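DNA mismatch repair protein PMS1 (Saccharomyces cerevisiae, PDB 3H4L) binds ATP through its N-terminal GHKL-type ATPase domain and acts in DNA mismatch repair, probably as a MutL homologue. Local coordinates at residues Ala75-Thr80 / Ala101-Cys106; Cys106-Leu111 / Gln151-Leu156; Asp237-Lys242 / Asp259-Val264. One frame throughout, in Å; residues are numbered along the deposited sequence.

Overall arrangement
Contacts 1 and 2 belong to the ATPase part of the chain and are built on the same short helix, 101-107, whose Cys106 they share. Their centres lie about 13 Å apart, and they touch where Leu102 packs on Leu111. Contact 1 is the one at the nucleotide: Ala101 and Leu102 line the pocket of the bound ATP analogue, and the Leu102 side chain is about 7 Å from a magnesium ion. In contact 2, at the other end of the helix, the Ile108 side chain is about 12 Å from the analogue. Contact 3 stands apart at the end of two strands of the four-stranded sheet, its centre about 40 Å from that of contact 1 and about 46 Å from that of contact 2.

Contact 1 (Ala75-Thr80 / Ala101-Cys106); sequences ALKHYT and ALSSLC. With ANP (phosphoaminophosphonic acid-adenylate ester), chain E.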
loop_
_atom_site.group_PDB
_atom_site.type_symbol
_atom_site.label_atom_id
_atom_site.label_comp_id
_atom_site.label_asym_id
_atom_site.label_seq_id
_atom_site.Cartn_x
_atom_site.Cartn_y
_atom_site.Cartn_z
ATOM N N ALA B 75 1.778 4.336 -31.018
ATOM C CA ALA B 75 0.816 5.287 -30.463
ATOM C C ALA B 75 0.264 6.365 -31.407
ATOM O O ALA B 75 -0.299 7.356 -30.950
ATOM C CB ALA B 75 1.416 5.951 -29.225
ATOM N N LEU B 76 0.414 6.182 -32.709
ATOM C CA LEU B 76 -0.107 7.159 -33.653
ATOM C C LEU B 76 -1.602 6.950 -33.837
ATOM O O LEU B 76 -2.096 5.823 -33.713
ATOM C CB LEU B 76 0.568 7.006 -35.019
ATOM C CG LEU B 76 2.061 7.322 -35.166
ATOM C CD1 LEU B 76 2.505 6.974 -36.573
ATOM C CD2 LEU B 76 2.323 8.790 -34.876
ATOM N N LYS B 77 -2.322 8.034 -34.125
ATOM C CA LYS B 77 -3.751 7.937 -34.395
ATOM C C LYS B 77 -3.918 7.619 -35.879
ATOM O O LYS B 77 -3.194 8.150 -36.722
ATOM C CB LYS B 77 -4.471 9.241 -34.056
ATOM C CG LYS B 77 -5.138 9.209 -32.688
ATOM C CD LYS B 77 -5.943 10.456 -32.386
ATOM C CE LYS B 77 -6.636 10.288 -31.053
ATOM N NZ LYS B 77 -7.172 11.559 -30.534
ATOM N N HIS B 78 -4.869 6.750 -36.197
ATOM C CA HIS B 78 -5.102 6.354 -37.572
ATOM C C HIS B 78 -5.927 7.377 -38.345
ATOM O O HIS B 78 -7.054 7.682 -37.971
ATOM C CB HIS B 78 -5.793 4.982 -37.596
ATOM C CG HIS B 78 -5.946 4.399 -38.968
ATOM N ND1 HIS B 78 -7.088 4.557 -39.724
ATOM C CD2 HIS B 78 -5.100 3.656 -39.723
ATOM C CE1 HIS B 78 -6.942 3.934 -40.881
ATOM N NE2 HIS B 78 -5.744 3.378 -40.905
ATOM N N TYR B 79 -5.351 7.900 -39.425
ATOM C CA TYR B 79 -6.022 8.871 -40.292
ATOM C C TYR B 79 -5.810 8.447 -41.756
ATOM O O TYR B 79 -4.660 8.336 -42.206
ATOM C CB TYR B 79 -5.422 10.270 -40.137
ATOM C CG TYR B 79 -5.389 10.879 -38.748
ATOM C CD1 TYR B 79 -4.196 11.399 -38.241
ATOM C CD2 TYR B 79 -6.549 11.017 -37.981
ATOM C CE1 TYR B 79 -4.149 12.048 -37.011
ATOM C CE2 TYR B 79 -6.517 11.668 -36.736
ATOM C CZ TYR B 79 -5.309 12.186 -36.256
ATOM O OH TYR B 79 -5.239 12.844 -35.034
ATOM N N THR B 80 -6.898 8.217 -42.497
ATOM C CA THR B 80 -6.797 7.832 -43.910
ATOM C C THR B 80 -5.760 8.731 -44.570
ATOM O O THR B 80 -4.834 8.268 -45.232
ATOM C CB THR B 80 -8.151 8.022 -44.650
ATOM O OG1 THR B 80 -9.072 7.014 -44.235
ATOM C CG2 THR B 80 -7.979 7.928 -46.160
ATOM N N ALA B 101 -6.065 3.191 -26.759
ATOM C CA ALA B 101 -5.424 3.486 -25.488
ATOM C C ALA B 101 -4.087 4.203 -25.559
ATOM O O ALA B 101 -3.981 5.352 -25.145
ATOM C CB ALA B 101 -5.292 2.214 -24.662
ATOM N N LEU B 102 -3.055 3.549 -26.066
ATOM C CA LEU B 102 -1.771 4.222 -26.092
ATOM C C LEU B 102 -1.862 5.532 -26.851
ATOM O O LEU B 102 -1.236 6.526 -26.478
ATOM C CB LEU B 102 -0.689 3.318 -26.697
ATOM C CG LEU B 102 -0.278 2.112 -25.854
ATOM C CD1 LEU B 102 1.134 1.729 -26.235
ATOM C CD2 LEU B 102 -0.330 2.439 -24.377
ATOM N N SER B 103 -2.661 5.530 -27.907
ATOM C CA SER B 103 -2.838 6.715 -28.726
ATOM C C SER B 103 -3.451 7.839 -27.896
ATOM O O SER B 103 -3.146 9.013 -28.105
ATOM C CB SER B 103 -3.748 6.384 -29.906
ATOM O OG SER B 103 -3.499 7.278 -30.965
ATOM N N SER B 104 -4.320 7.471 -26.957
ATOM C CA SER B 104 -4.980 8.448 -26.093
ATOM C C SER B 104 -4.121 8.874 -24.898
ATOM O O SER B 104 -4.107 10.053 -24.532
ATOM C CB SER B 104 -6.327 7.903 -25.587
ATOM O OG SER B 104 -7.328 7.976 -26.587
ATOM N N LEU B 105 -3.417 7.931 -24.281
ATOM C CA LEU B 105 -2.575 8.275 -23.147
ATOM C C LEU B 105 -1.478 9.246 -23.577
ATOM O O LEU B 105 -0.873 9.921 -22.754
ATOM C CB LEU B 105 -1.966 7.014 -22.535
ATOM C CG LEU B 105 -2.940 6.139 -21.729
ATOM C CD1 LEU B 105 -2.425 4.712 -21.653
ATOM C CD2 LEU B 105 -3.138 6.733 -20.343
ATOM N N CYS B 106 -1.225 9.321 -24.875
ATOM C CA CYS B 106 -0.218 10.237 -25.396
ATOM C C CYS B 106 -0.711 11.672 -25.368
ATOM O O CYS B 106 0.020 12.594 -25.004
ATOM C CB CYS B 106 0.108 9.887 -26.834
ATOM S SG CYS B 106 1.494 8.842 -26.926
HETATM P PG ANP E . -7.561 -2.752 -27.221
HETATM O O1G ANP E . -6.892 -2.005 -26.144
HETATM O O2G ANP E . -7.708 -4.156 -26.919
HETATM O O3G ANP E . -8.887 -2.190 -27.659
HETATM P PB ANP E . -4.987 -2.685 -28.468
HETATM O O1B ANP E . -4.496 -3.073 -29.820
HETATM O O2B ANP E . -4.449 -3.436 -27.348
HETATM N N3B ANP E . -6.588 -2.653 -28.508
HETATM P PA ANP E . -3.749 -0.367 -27.213
HETATM O O1A ANP E . -4.201 -0.817 -25.912
HETATM O O2A ANP E . -3.638 1.092 -27.506
HETATM O O3A ANP E . -4.594 -1.152 -28.318
HETATM O "O5'" ANP E . -2.225 -0.772 -27.443
HETATM C "C5'" ANP E . -1.933 -1.301 -28.681
HETATM C "C4'" ANP E . -0.647 -1.821 -29.191
HETATM O "O4'" ANP E . 0.430 -1.497 -28.293
HETATM C "C3'" ANP E . -0.958 -3.273 -29.049
HETATM O "O3'" ANP E . -1.703 -3.729 -30.184
HETATM C "C2'" ANP E . 0.398 -3.870 -28.813
HETATM O "O2'" ANP E . 0.935 -4.193 -30.081
HETATM C "C1'" ANP E . 1.107 -2.716 -28.032
HETATM N N9 ANP E . 1.176 -2.804 -26.543
HETATM C C8 ANP E . 0.603 -2.028 -25.547
HETATM N N7 ANP E . 0.862 -2.366 -24.319
HETATM C C5 ANP E . 1.681 -3.467 -24.483
HETATM C C6 ANP E . 2.356 -4.371 -23.575
HETATM N N6 ANP E . 2.265 -4.227 -22.259
HETATM N N1 ANP E . 3.134 -5.421 -24.065
HETATM C C2 ANP E . 3.259 -5.608 -25.424
HETATM N N3 ANP E . 2.667 -4.814 -26.362
HETATM C C4 ANP E . 1.885 -3.772 -25.841
HETATM O O HOH W 1 -1.402 10.111 -30.723
#
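The loop at Ala75 runs up against the first turns of helix 101-107, with the CA atoms of Ala75 and Ser103 the nearest pair at 4.3 Å. A direct hydrogen bond runs from Ser103 OG to Ala75 O at 3.2 Å. The hydroxyl reaches the carbonyl from above its plane, 63° out of it, so the bond does not use a lone-pair direction. With OG set opposite the backbone N of Ser103 (chi1 -156°), the hydroxyl is turned to the loop, where the CB and CG of Lys77 also pass beside it. The CA of Ser103 adds a CH...O contact to the same Ala75 O, and a water donates to that oxygen and, weakly, to Ser103 O. Ala75 O thus accepts two hydrogen bonds, from the hydroxyl and the water, with the CA-H contact beside them, in a largely buried place. The apolar half of the contact is the methyl of Ala75, which meets Cys106 SG at 3.7 Å and Leu102 CB at 4.2 Å. Lys77, extended beyond CG, carries its NZ on to a hydrogen bond with His15 of helix 11-22.

Leu102 works in two directions. Its backbone N donates an almost straight bond (163°) to the alpha-phosphate oxygen O2A of the nucleotide at 2.9 Å, while its CD1 lies by the C8 and O4' atoms of the base and ribose. Loop and helix belong to the GHKL ATPase fold; the start of the helix binds the phosphate as in the ATP sites of GyrB, Hsp90 and MutL.

Contact 2 (Cys106-Leu111 / Gln151-Leu156); sequences CGIAKL and QLFHNL
Ile108 forms the tight side of this contact, its branches parted among three neighbours of the 151-156 loop. CD1 rests against Leu152 CD1 and Phe153 CE1, running alongside both side chains, while CG2 meets Leu156 CD1 at 3.6 Å. Two hydrogen bonds hold carbonyls of the 106-111 segment: backbone Phe153 N to Ile108 O at 2.9 Å, and the side-chain amide Asn155 ND2 to Gly107 O at 2.8 Å, in the carbonyl plane and close to straight (166°).

The solvent side is looser. There Lys110 bends at chi2 (-74°) and lays its CE over one face of the His154 ring, 3.8 Å from the centroid, a CH-pi contact; Asn155 OD1 lies over the opposite face, toward its rim, and Ala109 CA sits at the ring edge. A water in the ring plane lies 2.8 Å from His154 NE2 and within hydrogen-bonding distance of Gly107 O and Ala109 O. An alanine at His154 would take away both the ring under Lys110 CE and the nitrogen beside the water, and would probably leave the lysine chain freer to swing.

Apolar contacts and direct bonds thus fix Ile108 and its carbonyl, the water links the His154 ring to the Gly107 and Ala109 carbonyls, and the Lys110 end rests on the CH-pi contact.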
loop_
_atom_site.group_PDB
_atom_site.type_symbol
_atom_site.label_atom_id
_atom_site.label_comp_id
_atom_site.label_asym_id
_atom_site.label_seq_id
_atom_site.Cartn_x
_atom_site.Cartn_y
_atom_site.Cartn_z
ATOM N N CYS B 106 -1.225 9.321 -24.875
ATOM C CA CYS B 106 -0.218 10.237 -25.396
ATOM C C CYS B 106 -0.711 11.672 -25.368
ATOM O O CYS B 106 0.020 12.594 -25.004
ATOM C CB CYS B 106 0.108 9.887 -26.834
ATOM S SG CYS B 106 1.494 8.842 -26.926
ATOM N N GLY B 107 -1.961 11.843 -25.782
ATOM C CA GLY B 107 -2.561 13.157 -25.822
ATOM C C GLY B 107 -2.805 13.775 -24.466
ATOM O O GLY B 107 -2.547 14.959 -24.295
ATOM N N ILE B 108 -3.291 13.010 -23.494
ATOM C CA ILE B 108 -3.541 13.616 -22.196
ATOM C C ILE B 108 -2.617 13.224 -21.044
ATOM O O ILE B 108 -2.985 13.371 -19.877
ATOM C CB ILE B 108 -5.021 13.434 -21.763
ATOM C CG1 ILE B 108 -5.455 11.972 -21.886
ATOM C CG2 ILE B 108 -5.902 14.333 -22.601
ATOM C CD1 ILE B 108 -4.774 11.047 -20.907
ATOM N N ALA B 109 -1.414 12.751 -21.376
ATOM C CA ALA B 109 -0.414 12.362 -20.374
ATOM C C ALA B 109 0.943 12.243 -21.055
ATOM O O ALA B 109 1.049 12.509 -22.242
ATOM C CB ALA B 109 -0.795 11.037 -19.728
ATOM N N LYS B 110 1.976 11.868 -20.304
ATOM C CA LYS B 110 3.321 11.688 -20.865
ATOM C C LYS B 110 3.501 10.179 -20.917
ATOM O O LYS B 110 3.477 9.528 -19.867
ATOM C CB LYS B 110 4.402 12.263 -19.939
ATOM C CG LYS B 110 4.156 13.669 -19.425
ATOM C CD LYS B 110 4.367 14.751 -20.485
ATOM C CE LYS B 110 4.117 16.148 -19.894
ATOM N NZ LYS B 110 4.581 17.275 -20.772
ATOM N N LEU B 111 3.687 9.615 -22.107
ATOM C CA LEU B 111 3.843 8.163 -22.219
ATOM C C LEU B 111 5.270 7.698 -22.483
ATOM O O LEU B 111 5.924 8.187 -23.392
ATOM C CB LEU B 111 2.939 7.612 -23.330
ATOM C CG LEU B 111 2.921 6.081 -23.488
ATOM C CD1 LEU B 111 2.273 5.447 -22.246
ATOM C CD2 LEU B 111 2.158 5.680 -24.761
ATOM N N GLN B 151 2.087 12.361 -14.972
ATOM C CA GLN B 151 1.466 13.667 -15.152
ATOM C C GLN B 151 0.124 13.524 -15.873
ATOM O O GLN B 151 -0.165 14.221 -16.862
ATOM C CB GLN B 151 2.410 14.582 -15.938
ATOM C CG GLN B 151 3.567 15.114 -15.099
ATOM C CD GLN B 151 4.599 15.891 -15.911
ATOM O OE1 GLN B 151 4.330 16.319 -17.038
ATOM N NE2 GLN B 151 5.786 16.087 -15.333
ATOM N N LEU B 152 -0.699 12.617 -15.362
ATOM C CA LEU B 152 -1.992 12.364 -15.963
ATOM C C LEU B 152 -2.894 13.602 -15.963
ATOM O O LEU B 152 -3.017 14.307 -14.964
ATOM C CB LEU B 152 -2.670 11.195 -15.241
ATOM C CG LEU B 152 -3.993 10.682 -15.809
ATOM C CD1 LEU B 152 -3.820 10.180 -17.241
ATOM C CD2 LEU B 152 -4.492 9.575 -14.907
ATOM N N PHE B 153 -3.508 13.859 -17.112
ATOM C CA PHE B 153 -4.413 14.993 -17.300
ATOM C C PHE B 153 -3.713 16.333 -17.083
ATOM O O PHE B 153 -4.344 17.337 -16.747
ATOM C CB PHE B 153 -5.647 14.867 -16.379
ATOM C CG PHE B 153 -6.396 13.552 -16.526
ATOM C CD1 PHE B 153 -6.635 13.001 -17.779
ATOM C CD2 PHE B 153 -6.844 12.864 -15.409
ATOM C CE1 PHE B 153 -7.304 11.780 -17.921
ATOM C CE2 PHE B 153 -7.517 11.643 -15.539
ATOM C CZ PHE B 153 -7.744 11.102 -16.801
ATOM N N HIS B 154 -2.406 16.349 -17.306
ATOM C CA HIS B 154 -1.625 17.563 -17.134
ATOM C C HIS B 154 -2.093 18.695 -18.049
ATOM O O HIS B 154 -1.771 19.860 -17.809
ATOM C CB HIS B 154 -0.142 17.272 -17.394
ATOM C CG HIS B 154 0.210 17.189 -18.842
ATOM N ND1 HIS B 154 0.698 18.265 -19.548
ATOM C CD2 HIS B 154 0.095 16.175 -19.732
ATOM C CE1 HIS B 154 0.867 17.919 -20.812
ATOM N NE2 HIS B 154 0.506 16.656 -20.950
ATOM N N ASN B 155 -2.830 18.360 -19.103
ATOM C CA ASN B 155 -3.326 19.377 -20.028
ATOM C C ASN B 155 -4.856 19.408 -20.087
ATOM O O ASN B 155 -5.451 19.676 -21.127
ATOM C CB ASN B 155 -2.737 19.161 -21.425
ATOM C CG ASN B 155 -2.933 17.749 -21.933
ATOM O OD1 ASN B 155 -3.281 16.849 -21.170
ATOM N ND2 ASN B 155 -2.698 17.544 -23.223
ATOM N N LEU B 156 -5.473 19.109 -18.949
ATOM C CA LEU B 156 -6.922 19.137 -18.776
ATOM C C LEU B 156 -7.042 19.648 -17.353
ATOM O O LEU B 156 -7.502 18.937 -16.462
ATOM C CB LEU B 156 -7.527 17.736 -18.869
ATOM C CG LEU B 156 -7.552 17.074 -20.242
ATOM C CD1 LEU B 156 -8.192 15.700 -20.144
ATOM C CD2 LEU B 156 -8.328 17.951 -21.192
HETATM O O HOH W 2 0.067 15.139 -23.257
#

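Contact 3 (Asp237-Lys242 / Asp259-Val264); sequences DLNPFK and DYKIRV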
loop_
_atom_site.group_PDB
_atom_site.type_symbol
_atom_site.label_atom_id
_atom_site.label_comp_id
_atom_site.label_asym_id
_atom_site.label_seq_id
_atom_site.Cartn_x
_atom_site.Cartn_y
_atom_site.Cartn_z
ATOM N N ASP B 237 -27.714 -25.744 -19.019
ATOM C CA ASP B 237 -27.838 -26.347 -20.339
ATOM C C ASP B 237 -28.770 -25.455 -21.148
ATOM O O ASP B 237 -29.958 -25.349 -20.843
ATOM C CB ASP B 237 -28.426 -27.752 -20.232
ATOM C CG ASP B 237 -28.422 -28.483 -21.558
ATOM O OD1 ASP B 237 -29.033 -27.972 -22.520
ATOM O OD2 ASP B 237 -27.805 -29.568 -21.639
ATOM N N LEU B 238 -28.238 -24.819 -22.185
ATOM C CA LEU B 238 -29.039 -23.914 -22.995
ATOM C C LEU B 238 -29.256 -24.384 -24.437
ATOM O O LEU B 238 -29.801 -23.644 -25.257
ATOM C CB LEU B 238 -28.376 -22.537 -22.994
ATOM C CG LEU B 238 -29.284 -21.313 -23.052
ATOM C CD1 LEU B 238 -30.071 -21.191 -21.761
ATOM C CD2 LEU B 238 -28.446 -20.080 -23.246
ATOM N N ASN B 239 -28.843 -25.613 -24.738
ATOM C CA ASN B 239 -28.971 -26.182 -26.083
ATOM C C ASN B 239 -30.359 -26.070 -26.728
ATOM O O ASN B 239 -30.472 -25.766 -27.917
ATOM C CB ASN B 239 -28.530 -27.648 -26.067
ATOM C CG ASN B 239 -27.042 -27.807 -25.804
ATOM O OD1 ASN B 239 -26.211 -27.377 -26.602
ATOM N ND2 ASN B 239 -26.699 -28.421 -24.678
ATOM N N PRO B 240 -31.433 -26.330 -25.965
ATOM C CA PRO B 240 -32.766 -26.224 -26.563
ATOM C C PRO B 240 -33.255 -24.778 -26.662
ATOM O O PRO B 240 -34.429 -24.535 -26.938
ATOM C CB PRO B 240 -33.622 -27.056 -25.618
ATOM C CG PRO B 240 -32.994 -26.774 -24.291
ATOM C CD PRO B 240 -31.516 -26.903 -24.608
ATOM N N PHE B 241 -32.358 -23.821 -26.437
ATOM C CA PHE B 241 -32.733 -22.412 -26.495
ATOM C C PHE B 241 -32.039 -21.591 -27.579
ATOM O O PHE B 241 -32.269 -20.385 -27.676
ATOM C CB PHE B 241 -32.499 -21.739 -25.139
ATOM C CG PHE B 241 -33.436 -22.199 -24.056
ATOM C CD1 PHE B 241 -33.378 -23.500 -23.572
ATOM C CD2 PHE B 241 -34.356 -21.319 -23.500
ATOM C CE1 PHE B 241 -34.223 -23.918 -22.548
ATOM C CE2 PHE B 241 -35.203 -21.727 -22.478
ATOM C CZ PHE B 241 -35.135 -23.030 -21.999
ATOM N N LYS B 242 -31.181 -22.214 -28.383
ATOM C CA LYS B 242 -30.534 -21.465 -29.453
ATOM C C LYS B 242 -31.572 -21.264 -30.556
ATOM O O LYS B 242 -32.260 -22.210 -30.946
ATOM C CB LYS B 242 -29.293 -22.199 -29.964
ATOM C CG LYS B 242 -29.276 -23.695 -29.749
ATOM C CD LYS B 242 -27.914 -24.228 -30.137
ATOM C CE LYS B 242 -27.903 -25.732 -30.273
ATOM N NZ LYS B 242 -26.589 -26.186 -30.802
ATOM N N ASP B 259 -22.319 -27.148 -28.558
ATOM C CA ASP B 259 -22.802 -27.600 -27.247
ATOM C C ASP B 259 -22.982 -26.340 -26.400
ATOM O O ASP B 259 -22.032 -25.859 -25.777
ATOM C CB ASP B 259 -21.770 -28.522 -26.577
ATOM C CG ASP B 259 -22.329 -29.246 -25.346
ATOM O OD1 ASP B 259 -23.230 -28.691 -24.680
ATOM O OD2 ASP B 259 -21.858 -30.366 -25.036
ATOM N N TYR B 260 -24.201 -25.810 -26.383
ATOM C CA TYR B 260 -24.494 -24.588 -25.645
ATOM C C TYR B 260 -24.722 -24.791 -24.148
ATOM O O TYR B 260 -25.845 -24.654 -23.657
ATOM C CB TYR B 260 -25.708 -23.884 -26.260
ATOM C CG TYR B 260 -25.840 -22.431 -25.865
ATOM C CD1 TYR B 260 -26.823 -21.622 -26.433
ATOM C CD2 TYR B 260 -24.969 -21.855 -24.936
ATOM C CE1 TYR B 260 -26.935 -20.274 -26.089
ATOM C CE2 TYR B 260 -25.073 -20.514 -24.584
ATOM C CZ TYR B 260 -26.057 -19.728 -25.163
ATOM O OH TYR B 260 -26.167 -18.404 -24.806
ATOM N N LYS B 261 -23.646 -25.114 -23.434
ATOM C CA LYS B 261 -23.698 -25.309 -21.989
ATOM C C LYS B 261 -22.864 -24.222 -21.311
ATOM O O LYS B 261 -21.741 -23.927 -21.731
ATOM C CB LYS B 261 -23.154 -26.694 -21.601
ATOM C CG LYS B 261 -24.116 -27.867 -21.825
ATOM C CD LYS B 261 -23.633 -29.116 -21.077
ATOM C CE LYS B 261 -24.599 -30.294 -21.198
ATOM N NZ LYS B 261 -24.560 -30.932 -22.542
ATOM N N ILE B 262 -23.417 -23.612 -20.272
ATOM C CA ILE B 262 -22.694 -22.571 -19.559
ATOM C C ILE B 262 -22.280 -23.060 -18.178
ATOM O O ILE B 262 -23.119 -23.353 -17.326
ATOM C CB ILE B 262 -23.539 -21.291 -19.390
ATOM C CG1 ILE B 262 -24.003 -20.787 -20.757
ATOM C CG2 ILE B 262 -22.711 -20.213 -18.689
ATOM C CD1 ILE B 262 -24.944 -19.601 -20.683
ATOM N N ARG B 263 -20.973 -23.153 -17.977
ATOM C CA ARG B 263 -20.428 -23.589 -16.707
ATOM C C ARG B 263 -20.195 -22.357 -15.828
ATOM O O ARG B 263 -19.421 -21.457 -16.182
ATOM C CB ARG B 263 -19.119 -24.346 -16.936
ATOM N N VAL B 264 -20.888 -22.315 -14.690
ATOM C CA VAL B 264 -20.764 -21.206 -13.748
ATOM C C VAL B 264 -20.016 -21.667 -12.495
ATOM O O VAL B 264 -20.543 -22.432 -11.681
ATOM C CB VAL B 264 -22.153 -20.659 -13.353
ATOM C CG1 VAL B 264 -22.034 -19.661 -12.205
ATOM C CG2 VAL B 264 -22.798 -20.001 -14.557
#
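Tyr260 and Leu238 make the apolar heart of this contact, their side chains lying alongside each other and pointing the same way. Leu238 CB sits over the centre of the tyrosine ring, 3.8 Å from its centroid and 9° off the normal, a CH-pi contact, while Lys242 CB comes up at the ring edge. Setting CG opposite the backbone N of Tyr260 (chi1 -162°) brings the ring beneath Leu238.

Hydrogen bonds hold the two backbones at the same point. Leu238 N donates to Tyr260 O at 2.8 Å, and Tyr260 N donates to Asn239 OD1 at 2.6 Å, approaching from above the amide carbonyl plane. The Asn239 side chain thus continues the pairing past the last bridge of the strands, Asp237 with Lys261, an antiparallel non-hydrogen-bonded pair. Asp237 OD1 in turn accepts from Asn239 N, making an Asx turn, and from Asn239 ND2, both at 3.2 Å and from the same face of the carboxylate. The ND2 bond and the one from Tyr260 N to OD1 set the amide's orientation.

Charges form the outer layer. Lys261 NZ makes a weak salt bridge to Asp259 OD1 at 3.4 Å and a long one to Asp237 OD2 at 3.6 Å, a loose network that probably eases the nearness of the two carboxylates.

The whole sits at the end of the antiparallel strands 229-237 and 261-269. Helix 343-362 packs on Leu238 through Val346 and Ile349, Leu322 and Leu326 touch Tyr260, and the tyrosine OH is hydrogen-bonded to His341 O just ahead of that helix.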